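Long-range contacts in 3-oxoacyl-[acyl-carrier-protein] synthase 2 (PDB 4JGA), which probably catalyses the decarboxylative condensation of malonyl-acyl carrier protein with a growing acyl chain, an elongation step of bacterial fatty acid synthesis: residues Asp321-His326 with Pro350-Ser355; Thr357-Gly362 with Pro386-Leu391; Tyr414-Ser419 with Asn426-Ile431. All blocks are in the same frame, centred on the assembly; numbering follows the deposited sequence.

Interaction 1 of 3, residues Asp321-His326 with Pro350-Ser355; sequences DYINAH and PKVLMS. With K (potassium ion), chain C; NA (sodium ion), chain E.
Tyr322-Asn324 and Leu353-Ser355 are the two parallel strands of a beta-alpha-beta crossover, and they illustrate how such a unit can carry both hydrophobic packing and a cation site. Their short axes run 4.6 Å apart at an angle of 16°. The ladder uses Asp321 O, Ile323 N and O, and Ala325 N; within it Ser355 N reaches Ile323 O at 3.0 Å, almost in line with the carbonyl. On the face bearing Tyr322, its hydroxyl OH donates to Ser355 OG over a short 2.5 Å, with OG lying at the ring edge near its plane. The same OH accepts from Asn324 ND2 at 3.0 Å, and Ser355 OG also bonds Pro386 O, a polar chain that holds the end of the tyrosine in place. With ND2 bonded to the tyrosine, Asn324 OD1 binds the potassium ion at 2.7 Å, as do Asn324 O and Ala325 O. On the other face Met354 SD touches both Ile323 CG2 and Ala325 CB, 3.8 Å from each. Ile323 and Met354 pack against Val341 of the crossover helix 331-345, while Tyr322 and Leu353 meet Ala385 of strand 384-385; strand 353-355 is outermost, with 322-324 between it and strand 414-421.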
# COMPACT_ATOMS: atom_id res chain seq x y z
N ASP A 321 12.08 -25.07 12.82
CA ASP A 321 11.52 -25.80 14.00
C ASP A 321 10.00 -25.64 14.16
O ASP A 321 9.30 -26.55 14.60
CB ASP A 321 12.22 -25.33 15.25
CG ASP A 321 13.69 -25.64 15.23
OD1 ASP A 321 14.06 -26.81 14.93
OD2 ASP A 321 14.48 -24.71 15.52
N TYR A 322 9.52 -24.45 13.80
CA TYR A 322 8.11 -24.12 14.00
C TYR A 322 7.64 -23.24 12.85
O TYR A 322 8.40 -22.40 12.36
CB TYR A 322 7.87 -23.43 15.36
CG TYR A 322 6.51 -22.78 15.48
CD1 TYR A 322 5.36 -23.56 15.56
CD2 TYR A 322 6.35 -21.39 15.46
CE1 TYR A 322 4.11 -22.98 15.65
CE2 TYR A 322 5.09 -20.81 15.56
CZ TYR A 322 3.98 -21.62 15.65
OH TYR A 322 2.70 -21.07 15.71
N ILE A 323 6.40 -23.49 12.42
CA ILE A 323 5.74 -22.77 11.35
C ILE A 323 4.44 -22.18 11.90
O ILE A 323 3.59 -22.89 12.43
CB ILE A 323 5.38 -23.69 10.17
CG1 ILE A 323 6.63 -24.35 9.63
CG2 ILE A 323 4.61 -22.91 9.08
CD1 ILE A 323 6.35 -25.43 8.62
N ASN A 324 4.34 -20.86 11.80
CA ASN A 324 3.10 -20.19 12.10
C ASN A 324 2.37 -20.05 10.78
O ASN A 324 2.74 -19.22 9.92
CB ASN A 324 3.31 -18.83 12.78
CG ASN A 324 2.00 -18.23 13.27
OD1 ASN A 324 1.30 -17.55 12.49
ND2 ASN A 324 1.63 -18.50 14.55
N ALA A 325 1.36 -20.89 10.61
CA ALA A 325 0.64 -21.02 9.38
C ALA A 325 -0.23 -19.76 9.11
O ALA A 325 -0.46 -18.95 10.02
CB ALA A 325 -0.23 -22.25 9.45
N HIS A 326 -0.65 -19.60 7.87
CA HIS A 326 -1.72 -18.70 7.56
C HIS A 326 -3.01 -19.26 8.18
O HIS A 326 -3.63 -18.60 9.02
CB HIS A 326 -1.87 -18.51 6.06
CG HIS A 326 -2.80 -17.39 5.70
ND1 HIS A 326 -2.67 -16.13 6.24
CD2 HIS A 326 -3.85 -17.33 4.86
CE1 HIS A 326 -3.60 -15.33 5.74
NE2 HIS A 326 -4.33 -16.04 4.89
N PRO A 350 10.33 -34.33 9.38
CA PRO A 350 9.06 -34.91 9.80
C PRO A 350 8.55 -34.44 11.18
O PRO A 350 7.37 -34.57 11.45
CB PRO A 350 9.35 -36.43 9.81
CG PRO A 350 10.84 -36.54 9.97
CD PRO A 350 11.40 -35.32 9.27
N LYS A 351 9.44 -33.93 12.04
CA LYS A 351 9.08 -33.50 13.40
C LYS A 351 8.71 -32.02 13.50
O LYS A 351 8.51 -31.52 14.58
CB LYS A 351 10.26 -33.71 14.35
CG LYS A 351 10.77 -35.12 14.43
CD LYS A 351 11.58 -35.28 15.71
CE LYS A 351 11.74 -36.73 16.08
NZ LYS A 351 13.08 -37.24 15.69
N VAL A 352 8.67 -31.33 12.39
CA VAL A 352 8.40 -29.91 12.43
C VAL A 352 7.02 -29.68 13.05
O VAL A 352 6.10 -30.46 12.84
CB VAL A 352 8.48 -29.28 11.02
CG1 VAL A 352 7.31 -29.73 10.16
CG2 VAL A 352 8.50 -27.77 11.14
N LEU A 353 6.91 -28.60 13.82
CA LEU A 353 5.66 -28.19 14.41
C LEU A 353 5.07 -27.09 13.55
O LEU A 353 5.80 -26.24 13.03
CB LEU A 353 5.86 -27.67 15.84
CG LEU A 353 5.68 -28.64 17.03
CD1 LEU A 353 6.35 -29.98 16.81
CD2 LEU A 353 6.11 -27.98 18.33
N MET A 354 3.75 -27.09 13.43
CA MET A 354 3.02 -26.01 12.74
C MET A 354 1.74 -25.73 13.50
O MET A 354 1.06 -26.66 13.89
CB MET A 354 2.71 -26.37 11.28
CG MET A 354 1.83 -25.34 10.57
SD MET A 354 1.77 -25.42 8.74
CE MET A 354 0.72 -26.81 8.46
N SER A 355 1.40 -24.45 13.69
CA SER A 355 0.12 -24.09 14.31
C SER A 355 -0.45 -22.81 13.71
O SER A 355 0.26 -22.03 13.07
CB SER A 355 0.25 -23.98 15.82
OG SER A 355 0.92 -22.80 16.21
K K C . 1.41 -16.84 9.87
NA NA E . 14.67 -28.40 13.02
O HOH W 1 10.48 -28.86 15.41
O HOH W 2 15.82 -31.00 12.24
O HOH W 3 12.48 -29.68 13.40

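Interaction 2 of 3, residues Thr357-Gly362 with Pro386-Leu391; sequences TKSSIG and PPTLNL
Pro386 opens the contact by meeting the methyl of Thr357: Thr357 CG2 rests on Pro386 CG, 3.7 Å away, and on CB, an apolar touch in which the two side chains are inclined to one another. Both also meet Ile40 of helix 33-41, which closes over this end. At Pro387 the backbone takes over, its O coming within 3.3 Å of Ser359 OG. Thr388 passes its methyl, CG2, 4.2 Å from Ser359 CB, while its hydroxyl is engaged with Leu402 O and Ser356 N. The general principle appears here: a segment without regular secondary structure meets a short helix, 358-361, through a single hydrogen bond, made by the Ser359 hydroxyl, with apolar touches at Pro386 and Leu389 beside it. In the C-terminal half of this thiolase-related fold, that helix directly follows the edge strand 353-355. Leu389 N donates to Ser359 OG at 2.8 Å, with 149° at the hydrogen. A chi1 of 72° sets OG between its own N and carbonyl carbon, where the buried hydroxyl accepts from Leu389 N and also bonds Ser356 O, in the residue just before the segment. The Leu389 side chain then lies alongside the helix, CD1 being 4.0 Å from Ser360 CB and 3.8 Å from Ser359 O. Asn390 takes the third position of a type II turn from Thr388 to Leu391, with a positive phi of 69°. Its ND2 stands 4.1 Å from Ser359 O but bonds instead to Ser242 O and Lys239 O, tying the turn to a neighbouring loop.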
# COMPACT_ATOMS: atom_id res chain seq x y z
N THR A 357 -2.46 -19.55 14.96
CA THR A 357 -2.97 -18.74 16.05
C THR A 357 -4.27 -18.03 15.69
O THR A 357 -4.89 -17.40 16.53
CB THR A 357 -1.92 -17.71 16.49
OG1 THR A 357 -1.32 -17.10 15.33
CG2 THR A 357 -0.86 -18.40 17.30
N LYS A 358 -4.71 -18.13 14.43
CA LYS A 358 -6.02 -17.62 14.05
C LYS A 358 -7.11 -18.46 14.74
O LYS A 358 -8.24 -18.04 14.83
CB LYS A 358 -6.22 -17.65 12.55
CG LYS A 358 -5.30 -16.73 11.76
CD LYS A 358 -5.78 -16.59 10.32
CE LYS A 358 -5.01 -15.57 9.51
NZ LYS A 358 -3.58 -15.91 9.42
N SER A 359 -6.73 -19.67 15.18
CA SER A 359 -7.59 -20.51 16.01
C SER A 359 -8.02 -19.79 17.30
O SER A 359 -9.06 -20.13 17.88
CB SER A 359 -6.88 -21.84 16.36
OG SER A 359 -5.83 -21.66 17.29
N SER A 360 -7.22 -18.81 17.74
CA SER A 360 -7.53 -18.06 18.95
C SER A 360 -8.10 -16.67 18.69
O SER A 360 -9.08 -16.28 19.33
CB SER A 360 -6.32 -17.92 19.85
OG SER A 360 -6.49 -16.80 20.68
N ILE A 361 -7.50 -15.92 17.77
CA ILE A 361 -7.91 -14.51 17.58
C ILE A 361 -8.63 -14.22 16.28
O ILE A 361 -9.00 -13.07 16.03
CB ILE A 361 -6.71 -13.55 17.69
CG1 ILE A 361 -5.62 -13.82 16.65
CG2 ILE A 361 -6.11 -13.61 19.09
CD1 ILE A 361 -4.53 -12.77 16.61
N GLY A 362 -8.81 -15.24 15.46
CA GLY A 362 -9.44 -15.03 14.18
C GLY A 362 -8.44 -14.46 13.19
O GLY A 362 -7.20 -14.50 13.39
N PRO A 386 2.60 -22.05 20.14
CA PRO A 386 1.21 -21.85 20.50
C PRO A 386 0.29 -22.89 19.85
O PRO A 386 0.63 -23.44 18.80
CB PRO A 386 0.93 -20.43 20.01
CG PRO A 386 1.87 -20.21 18.92
CD PRO A 386 3.09 -21.02 19.21
N PRO A 387 -0.86 -23.19 20.48
CA PRO A 387 -1.76 -24.26 20.04
C PRO A 387 -2.66 -23.92 18.83
O PRO A 387 -3.00 -22.75 18.60
CB PRO A 387 -2.64 -24.48 21.27
CG PRO A 387 -2.75 -23.11 21.86
CD PRO A 387 -1.41 -22.46 21.63
N THR A 388 -3.01 -24.93 18.06
CA THR A 388 -4.15 -24.80 17.17
C THR A 388 -5.37 -25.23 17.99
O THR A 388 -5.61 -26.42 18.23
CB THR A 388 -4.00 -25.67 15.92
OG1 THR A 388 -2.77 -25.34 15.26
CG2 THR A 388 -5.15 -25.44 15.01
N LEU A 389 -6.10 -24.23 18.47
CA LEU A 389 -7.35 -24.50 19.17
C LEU A 389 -8.36 -25.16 18.23
O LEU A 389 -8.28 -25.02 16.98
CB LEU A 389 -7.94 -23.22 19.75
CG LEU A 389 -7.07 -22.47 20.78
CD1 LEU A 389 -7.85 -21.27 21.30
CD2 LEU A 389 -6.69 -23.40 21.92
N ASN A 390 -9.29 -25.88 18.84
CA ASN A 390 -10.42 -26.50 18.13
C ASN A 390 -10.07 -27.65 17.18
O ASN A 390 -10.94 -28.15 16.47
CB ASN A 390 -11.26 -25.44 17.39
CG ASN A 390 -11.88 -24.43 18.34
OD1 ASN A 390 -12.38 -24.82 19.38
ND2 ASN A 390 -11.81 -23.14 18.01
N LEU A 391 -8.83 -28.11 17.21
CA LEU A 391 -8.41 -29.19 16.34
C LEU A 391 -8.79 -30.51 16.98
O LEU A 391 -7.95 -31.25 17.51
CB LEU A 391 -6.92 -29.08 16.03
CG LEU A 391 -6.38 -30.04 14.95
CD1 LEU A 391 -7.29 -30.09 13.73
CD2 LEU A 391 -4.94 -29.64 14.58

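Interaction 3 of 3, residues Tyr414-Ser419 with Asn426-Ile431; sequences YVLSNS and NASLVI. With K (potassium ion), chain C.
From Val415 to Ser419 and from Ala427 to Ile431 the two arms of a beta hairpin pair antiparallel, their axes 4.7 Å apart and 164° between directions, with Val415-Ile431, Ser417-Leu429 and Ser419-Ala427 as the hydrogen-bonded pairs. Six backbone bonds result, among them Ala427 N to Ser419 O at 2.8 Å. Side chains of the intervening, non-hydrogen-bonded pairs share one face. There Leu416, with CG trans to its N (chi1 171°), sets CD1 3.8 Å from Val430 CG2 and close to Ser428 CB. Next along, Ser428 OG donates to Asn418 OD1 over 2.8 Å, arriving 38° above the carbonyl plane of the amide; ND2 of Asn418 is taken by Glu337, so both ends of this buried amide are occupied. The opposite face holds the cation: Ser417 OG binds the potassium ion at 2.9 Å, and the backbone Asn418 O adds a ligand at 2.7 Å. A water there donates to Ser417 O and Ala427 O and accepts from Ser419 OG, lacing the serines to the partner strand. Helix 300-312 lies against the first face, Met306 touching Leu416, Asn418 and Ser428. On the other, helix 368-382 meets Val415, Ser417, Leu429 and Ile431, and helix 187-200 meets Ser419 and Ala427, while strand 414-421 continues the sheet to strand 322-324.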
# COMPACT_ATOMS: atom_id res chain seq x y z
N TYR A 414 14.58 -21.57 14.56
CA TYR A 414 14.19 -21.00 13.30
C TYR A 414 12.69 -21.15 13.14
O TYR A 414 12.14 -22.25 13.36
CB TYR A 414 14.85 -21.73 12.13
CG TYR A 414 16.34 -21.55 12.02
CD1 TYR A 414 17.23 -22.35 12.76
CD2 TYR A 414 16.87 -20.62 11.15
CE1 TYR A 414 18.61 -22.20 12.62
CE2 TYR A 414 18.24 -20.46 11.02
CZ TYR A 414 19.09 -21.24 11.74
OH TYR A 414 20.42 -21.04 11.58
N VAL A 415 12.05 -20.07 12.72
CA VAL A 415 10.61 -20.05 12.52
C VAL A 415 10.25 -19.50 11.14
O VAL A 415 10.85 -18.54 10.68
CB VAL A 415 9.92 -19.19 13.57
CG1 VAL A 415 8.42 -19.09 13.27
CG2 VAL A 415 10.15 -19.78 14.95
N LEU A 416 9.28 -20.15 10.50
CA LEU A 416 8.69 -19.72 9.25
C LEU A 416 7.25 -19.25 9.53
O LEU A 416 6.49 -19.95 10.22
CB LEU A 416 8.66 -20.87 8.23
CG LEU A 416 7.90 -20.67 6.92
CD1 LEU A 416 8.62 -19.69 6.02
CD2 LEU A 416 7.71 -21.97 6.17
N SER A 417 6.87 -18.10 8.98
CA SER A 417 5.51 -17.60 9.12
C SER A 417 4.95 -17.22 7.74
O SER A 417 5.56 -16.47 7.00
CB SER A 417 5.47 -16.38 10.06
OG SER A 417 4.14 -15.92 10.26
N ASN A 418 3.77 -17.75 7.42
CA ASN A 418 3.10 -17.55 6.17
C ASN A 418 1.91 -16.59 6.24
O ASN A 418 1.17 -16.58 7.22
CB ASN A 418 2.57 -18.89 5.66
CG ASN A 418 3.66 -19.89 5.34
OD1 ASN A 418 4.80 -19.55 5.05
ND2 ASN A 418 3.29 -21.15 5.39
N SER A 419 1.68 -15.87 5.14
CA SER A 419 0.46 -15.09 4.94
C SER A 419 0.07 -15.06 3.49
O SER A 419 0.92 -14.75 2.62
CB SER A 419 0.63 -13.63 5.33
OG SER A 419 1.10 -13.50 6.64
N ASN A 426 1.24 -13.81 -1.85
CA ASN A 426 1.80 -14.68 -0.80
C ASN A 426 3.07 -14.09 -0.24
O ASN A 426 3.92 -13.60 -0.99
CB ASN A 426 2.14 -16.05 -1.33
CG ASN A 426 0.98 -16.67 -2.11
OD1 ASN A 426 0.02 -17.16 -1.52
ND2 ASN A 426 1.05 -16.61 -3.42
N ALA A 427 3.18 -14.12 1.08
CA ALA A 427 4.40 -13.70 1.73
C ALA A 427 4.79 -14.69 2.83
O ALA A 427 3.93 -15.14 3.61
CB ALA A 427 4.24 -12.30 2.29
N SER A 428 6.08 -15.04 2.87
CA SER A 428 6.65 -15.88 3.93
C SER A 428 7.88 -15.21 4.51
O SER A 428 8.70 -14.63 3.76
CB SER A 428 7.03 -17.27 3.41
OG SER A 428 5.86 -17.98 3.05
N LEU A 429 8.00 -15.28 5.83
CA LEU A 429 9.10 -14.70 6.54
C LEU A 429 9.80 -15.78 7.39
O LEU A 429 9.13 -16.62 8.00
CB LEU A 429 8.60 -13.57 7.43
CG LEU A 429 8.13 -12.32 6.68
CD1 LEU A 429 7.27 -11.42 7.59
CD2 LEU A 429 9.32 -11.58 6.08
N VAL A 430 11.13 -15.74 7.41
CA VAL A 430 11.93 -16.61 8.26
C VAL A 430 12.71 -15.77 9.29
O VAL A 430 13.41 -14.80 8.94
CB VAL A 430 12.92 -17.48 7.47
CG1 VAL A 430 13.82 -18.29 8.42
CG2 VAL A 430 12.18 -18.39 6.53
N ILE A 431 12.61 -16.19 10.54
CA ILE A 431 13.27 -15.55 11.64
C ILE A 431 14.14 -16.58 12.33
O ILE A 431 13.76 -17.74 12.45
CB ILE A 431 12.26 -15.11 12.70
CG1 ILE A 431 11.31 -14.09 12.11
CG2 ILE A 431 12.97 -14.46 13.88
CD1 ILE A 431 10.13 -13.84 13.08
K K C . 1.41 -16.84 9.87
O HOH W 4 4.01 -14.27 6.73

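The potassium ion ties interactions 1 and 3 together: Asn324 and Ala325 supply ligands from one, Ser417 and Asn418 from the other, and Glu372 completes the protein ligands. Their centres lie 10 Å apart, and the adjoining strands are sewn by Asn324 N to Leu416 O, 2.8 Å, probably a hydrogen bond. Interaction 2 follows on from strand 353-355, its centre 13 Å from that of interaction 1; Lys358 NZ reaches His326 O at 2.7 Å and forms a salt bridge with Glu372, so it adjoins the cation site without binding the metal. Interactions 2 and 3 do not touch, their nearest atoms being about 5 Å apart. The sodium ion, bound by Asp321 and Asp318, marks the other end of interaction 1.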